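Local coordinates for protein NADP-dependent alcohol dehydrogenase (Entamoeba histolytica, PDB 2OUI) that probably catalyses the reversible, NADP-dependent oxidation of alcohols to aldehydes or ketones, as a zinc-containing tetrameric enzyme of the medium-chain alcohol dehydrogenase family, at residues C171-G176 against A250-M255; L180-G185 against K238-G243. The protein carries 1 engineered substitution. One frame throughout, in Å; residues are numbered along the deposited sequence.

Contact 1 (C171-G176 against A250-M255). With EDO (1,2-ethanediol), chain J.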
loop_
_atom_site.group_PDB
_atom_site.type_symbol
_atom_site.label_atom_id
_atom_site.label_comp_id
_atom_site.label_asym_id
_atom_site.label_seq_id
_atom_site.Cartn_x
_atom_site.Cartn_y
_atom_site.Cartn_z
ATOM N N CYS A 171 -5.485 19.267 -7.259
ATOM C CA CYS A 171 -6.652 19.988 -7.792
ATOM C C CYS A 171 -7.922 19.254 -7.373
ATOM O O CYS A 171 -8.011 18.046 -7.545
ATOM C CB CYS A 171 -6.607 20.056 -9.315
ATOM S SG CYS A 171 -7.998 20.979 -10.016
ATOM N N VAL A 172 -8.878 19.985 -6.806
ATOM C CA VAL A 172 -10.226 19.449 -6.561
ATOM C C VAL A 172 -11.165 20.051 -7.601
ATOM O O VAL A 172 -11.290 21.282 -7.684
ATOM C CB VAL A 172 -10.731 19.850 -5.151
ATOM C CG1 VAL A 172 -12.160 19.345 -4.957
ATOM C CG2 VAL A 172 -9.800 19.289 -4.078
ATOM N N ILE A 173 -11.784 19.199 -8.420
ATOM C CA ILE A 173 -12.714 19.692 -9.449
ATOM C C ILE A 173 -14.138 19.479 -8.952
ATOM O O ILE A 173 -14.589 18.341 -8.801
ATOM C CB ILE A 173 -12.521 18.982 -10.811
ATOM C CG1 ILE A 173 -11.066 19.081 -11.257
ATOM C CG2 ILE A 173 -13.448 19.594 -11.861
ATOM C CD1 ILE A 173 -10.705 18.197 -12.451
ATOM N N GLY A 174 -14.815 20.587 -8.662
ATOM C CA GLY A 174 -16.195 20.565 -8.229
ATOM C C GLY A 174 -16.186 20.883 -6.764
ATOM O O GLY A 174 -15.630 20.134 -5.963
ATOM N N ILE A 175 -16.778 22.014 -6.408
ATOM C CA ILE A 175 -16.735 22.542 -5.053
ATOM C C ILE A 175 -18.135 22.716 -4.430
ATOM O O ILE A 175 -18.395 23.731 -3.818
ATOM C CB ILE A 175 -15.949 23.890 -5.023
ATOM C CG1 ILE A 175 -14.567 23.732 -5.668
ATOM C CG2 ILE A 175 -15.755 24.397 -3.612
ATOM C CD1 ILE A 175 -13.663 22.740 -4.947
ATOM N N GLY A 176 -19.027 21.747 -4.615
ATOM C CA GLY A 176 -20.238 21.720 -3.807
ATOM C C GLY A 176 -19.811 21.292 -2.408
ATOM O O GLY A 176 -18.625 21.242 -2.098
ATOM N N ALA A 250 -11.613 13.706 -18.471
ATOM C CA ALA A 250 -10.626 14.143 -19.463
ATOM C C ALA A 250 -9.852 15.360 -18.970
ATOM O O ALA A 250 -8.654 15.461 -19.218
ATOM C CB ALA A 250 -11.275 14.417 -20.843
ATOM N N GLN A 251 -10.532 16.276 -18.277
ATOM C CA GLN A 251 -9.846 17.447 -17.710
ATOM C C GLN A 251 -8.827 17.024 -16.659
ATOM O O GLN A 251 -7.709 17.540 -16.638
ATOM C CB GLN A 251 -10.846 18.436 -17.103
ATOM C CG GLN A 251 -11.847 18.947 -18.126
ATOM C CD GLN A 251 -12.815 19.934 -17.536
ATOM O OE1 GLN A 251 -13.051 21.020 -18.102
ATOM N NE2 GLN A 251 -13.385 19.580 -16.401
ATOM N N ALA A 252 -9.217 16.099 -15.786
ATOM C CA ALA A 252 -8.313 15.562 -14.745
ATOM C C ALA A 252 -7.064 14.940 -15.370
ATOM O O ALA A 252 -5.941 15.228 -14.954
ATOM C CB ALA A 252 -9.045 14.535 -13.903
ATOM N N VAL A 253 -7.252 14.119 -16.407
ATOM C CA VAL A 253 -6.131 13.426 -17.024
ATOM C C VAL A 253 -5.211 14.446 -17.700
ATOM O O VAL A 253 -3.994 14.268 -17.705
ATOM C CB VAL A 253 -6.624 12.399 -18.079
ATOM C CG1 VAL A 253 -5.462 11.886 -18.972
ATOM C CG2 VAL A 253 -7.399 11.261 -17.403
ATOM N N LYS A 254 -5.785 15.512 -18.268
ATOM C CA LYS A 254 -4.959 16.489 -18.999
ATOM C C LYS A 254 -4.159 17.408 -18.065
ATOM O O LYS A 254 -3.124 17.953 -18.461
ATOM C CB LYS A 254 -5.796 17.313 -19.977
ATOM C CG LYS A 254 -6.409 16.482 -21.135
ATOM C CD LYS A 254 -7.395 17.308 -21.951
ATOM C CE LYS A 254 -8.037 16.442 -23.020
ATOM N NZ LYS A 254 -8.939 17.226 -23.934
ATOM N N MET A 255 -4.628 17.585 -16.832
ATOM C CA MET A 255 -3.932 18.495 -15.913
ATOM C C MET A 255 -2.973 17.794 -14.952
ATOM O O MET A 255 -2.222 18.480 -14.241
ATOM C CB MET A 255 -4.937 19.294 -15.078
ATOM C CG MET A 255 -5.635 18.420 -14.086
ATOM S SD MET A 255 -6.705 19.418 -13.006
ATOM C CE MET A 255 -7.968 19.990 -14.169
HETATM C C1 EDO J . -19.550 25.374 -7.396
HETATM O O1 EDO J . -19.162 25.916 -8.663
HETATM C C2 EDO J . -19.462 23.856 -7.468
HETATM O O2 EDO J . -18.396 23.480 -8.359
#
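Met255 touches both Cys171 and Ile173 with its thioether end. Its SD lies 3.6 Å from Cys171 SG, a sulfur-to-sulfur van der Waals contact, and 3.7 Å from Cys171 CB. The chain bends about the CG-SD bond (chi3 67°), carrying the methyl CE toward the strand, where it meets Ile173 CD1 tip to tip at 3.7 Å. Ile173 reaches out with CG1 beside its backbone N (chi1 -54°), and the same CD1 comes within 4.3 Å of Ala252 CB. This is the tight half of the contact, apolar and closed to solvent: Ile227 and Phe195 also press on Cys171, Ile223 on Met255, and Val239 on Ile173, Ala252 and Met255. The strand is the first of a Rossmann-type parallel sheet, and helix 250-255 covers one of its faces, running nearly antiparallel to residues 171-173 with axes 10.4 Å apart at closest approach. Val172 turns to the other face, against Ser182 and Val183. Toward the C-terminal end of the strand the packing is looser and partly exposed, at Gln251, which leans on Ile223 and Val224 and whose NE2 comes no nearer than 4.5 Å to Ile173 CG2. Gly174 and Gly176 belong to a GxGxxG-like turn, consistent with a dinucleotide-binding loop. Gly174 takes a backbone conformation in which a side chain would jam against the preceding carbonyl. Here a 1,2-ethanediol, probably from the crystallisation liquor, accepts a nearly straight hydrogen bond from Ile175 N to its O2 (2.9 Å, 175°) and also bonds the amides of Ser199 and Arg200.

Contact 2 (L180-G185 against K238-G243)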
loop_
_atom_site.group_PDB
_atom_site.type_symbol
_atom_site.label_atom_id
_atom_site.label_comp_id
_atom_site.label_asym_id
_atom_site.label_seq_id
_atom_site.Cartn_x
_atom_site.Cartn_y
_atom_site.Cartn_z
ATOM N N LEU A 180 -15.922 20.709 -1.204
ATOM C CA LEU A 180 -15.368 21.517 -0.112
ATOM C C LEU A 180 -14.740 20.600 0.924
ATOM O O LEU A 180 -13.690 20.922 1.504
ATOM C CB LEU A 180 -16.455 22.397 0.520
ATOM C CG LEU A 180 -16.983 23.573 -0.316
ATOM C CD1 LEU A 180 -18.154 24.272 0.397
ATOM C CD2 LEU A 180 -15.867 24.558 -0.540
ATOM N N MET A 181 -15.386 19.457 1.161
ATOM C CA MET A 181 -14.853 18.489 2.108
ATOM C C MET A 181 -13.655 17.756 1.520
ATOM O O MET A 181 -12.788 17.328 2.263
ATOM C CB MET A 181 -15.926 17.536 2.655
ATOM C CG MET A 181 -16.901 18.225 3.657
ATOM S SD MET A 181 -15.976 18.806 5.112
ATOM C CE MET A 181 -15.794 20.573 4.852
ATOM N N SER A 182 -13.588 17.667 0.181
ATOM C CA SER A 182 -12.378 17.123 -0.484
ATOM C C SER A 182 -11.190 18.090 -0.376
ATOM O O SER A 182 -10.039 17.649 -0.269
ATOM C CB SER A 182 -12.636 16.833 -1.962
ATOM O OG SER A 182 -13.503 15.715 -2.120
ATOM N N VAL A 183 -11.466 19.396 -0.449
ATOM C CA VAL A 183 -10.480 20.399 -0.120
ATOM C C VAL A 183 -10.022 20.241 1.317
ATOM O O VAL A 183 -8.817 20.240 1.593
ATOM C CB VAL A 183 -10.987 21.848 -0.401
ATOM C CG1 VAL A 183 -9.982 22.887 0.125
ATOM C CG2 VAL A 183 -11.201 22.063 -1.919
ATOM N N ALA A 184 -10.972 20.155 2.244
ATOM C CA ALA A 184 -10.600 19.991 3.655
ATOM C C ALA A 184 -9.828 18.664 3.871
ATOM O O ALA A 184 -8.816 18.649 4.575
ATOM C CB ALA A 184 -11.835 20.107 4.570
ATOM N N GLY A 185 -10.276 17.590 3.225
ATOM C CA GLY A 185 -9.614 16.284 3.286
ATOM C C GLY A 185 -8.181 16.348 2.755
ATOM O O GLY A 185 -7.253 15.869 3.414
ATOM N N LYS A 238 -1.914 15.329 -7.877
ATOM C CA LYS A 238 -3.090 14.479 -7.627
ATOM C C LYS A 238 -4.356 15.300 -7.929
ATOM O O LYS A 238 -4.348 16.527 -7.823
ATOM C CB LYS A 238 -3.131 14.047 -6.159
ATOM C CG LYS A 238 -1.839 13.348 -5.629
ATOM C CD LYS A 238 -1.560 11.968 -6.265
ATOM C CE LYS A 238 -0.072 11.589 -6.139
ATOM N NZ LYS A 238 0.390 11.585 -4.734
ATOM N N VAL A 239 -5.438 14.613 -8.279
ATOM C CA VAL A 239 -6.701 15.276 -8.623
ATOM C C VAL A 239 -7.864 14.549 -7.926
ATOM O O VAL A 239 -7.931 13.313 -7.941
ATOM C CB VAL A 239 -6.953 15.294 -10.165
ATOM C CG1 VAL A 239 -8.341 15.870 -10.476
ATOM C CG2 VAL A 239 -5.879 16.085 -10.902
ATOM N N VAL A 240 -8.762 15.326 -7.303
ATOM C CA VAL A 240 -10.026 14.795 -6.765
ATOM C C VAL A 240 -11.148 15.333 -7.648
ATOM O O VAL A 240 -11.163 16.517 -8.010
ATOM C CB VAL A 240 -10.287 15.262 -5.299
ATOM C CG1 VAL A 240 -11.610 14.688 -4.803
ATOM C CG2 VAL A 240 -9.133 14.862 -4.359
ATOM N N ILE A 241 -12.062 14.451 -8.047
ATOM C CA ILE A 241 -13.223 14.868 -8.817
ATOM C C ILE A 241 -14.416 14.723 -7.891
ATOM O O ILE A 241 -14.701 13.629 -7.391
ATOM C CB ILE A 241 -13.455 14.019 -10.083
ATOM C CG1 ILE A 241 -12.269 14.142 -11.046
ATOM C CG2 ILE A 241 -14.729 14.482 -10.759
ATOM C CD1 ILE A 241 -12.375 13.243 -12.266
ATOM N N ALA A 242 -15.068 15.849 -7.614
ATOM C CA ALA A 242 -16.179 15.884 -6.674
ATOM C C ALA A 242 -17.405 16.571 -7.259
ATOM O O ALA A 242 -18.333 16.940 -6.535
ATOM C CB ALA A 242 -15.750 16.542 -5.369
ATOM N N GLY A 243 -17.430 16.694 -8.576
ATOM C CA GLY A 243 -18.566 17.307 -9.252
ATOM C C GLY A 243 -18.312 17.266 -10.735
ATOM O O GLY A 243 -17.352 16.639 -11.182
#
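With chi1 at -70°, Ser182 places OG beside its own backbone N and anti to the carbonyl carbon, on the side of the helix that faces Val240. Val240 answers with CG1 anti to its backbone N (chi1 180°), and this branch does the touching: CG1 lies 3.4 Å from Ser182 OG and 3.7 Å from Ser182 CB. The methyl CB of Ala242, two residues along and on the same face of the strand, adds a lighter contact at 4.0 Å from Ser182 OG. The hydroxyl thus rests on two hydrocarbon groups, while its polar needs are met away from the strand: it hydrogen-bonds Gly155 O in helix 148-161, with a weak second bond to Val178 O one turn back in its own helix. Such bonding satisfies a buried oxygen and ties two helices together. Within the Rossmann-type fold, helix 177-188 belongs to the crossover from strand 170-173 to strand 194-197, yet at Ser182 it reaches back over strand 236-241, on the other flank of strand 170-173. The backbones come close here, 7.1 Å from Ser182 CA to Val240 CA, consistent with the short side chain between them. Val172, on strand 170-173, also touches Ser182 and Val183, and Ala162 packs on Val240. The opposite face of the strand carries Val239 and Ile241, both against helix 248-255. Past the end of the strand Ala242 lies beside the glycine-rich turn, its side chain about 12 Å from the zinc ion.

Overall arrangement
Both contacts are buried and sit on opposite faces of one parallel sheet, their centres 9 Å apart. Strands 170-173 and 236-241 join them as neighbours, with probable backbone hydrogen bonds from Ile173 N to Val240 O (2.8 Å) and from Ala242 N to Ile173 O (2.8 Å). Each strand contributes to one contact and leads along the chain into the helix of the other. The centre of contact 1 lies about 18 Å from the centre of the chain, farther out than that of contact 2. Contact 1 relies on apolar and sulfur-bearing side chains, the longest being Met255 and Ile173; contact 2 is smaller and places a hydroxyl on short hydrocarbon groups.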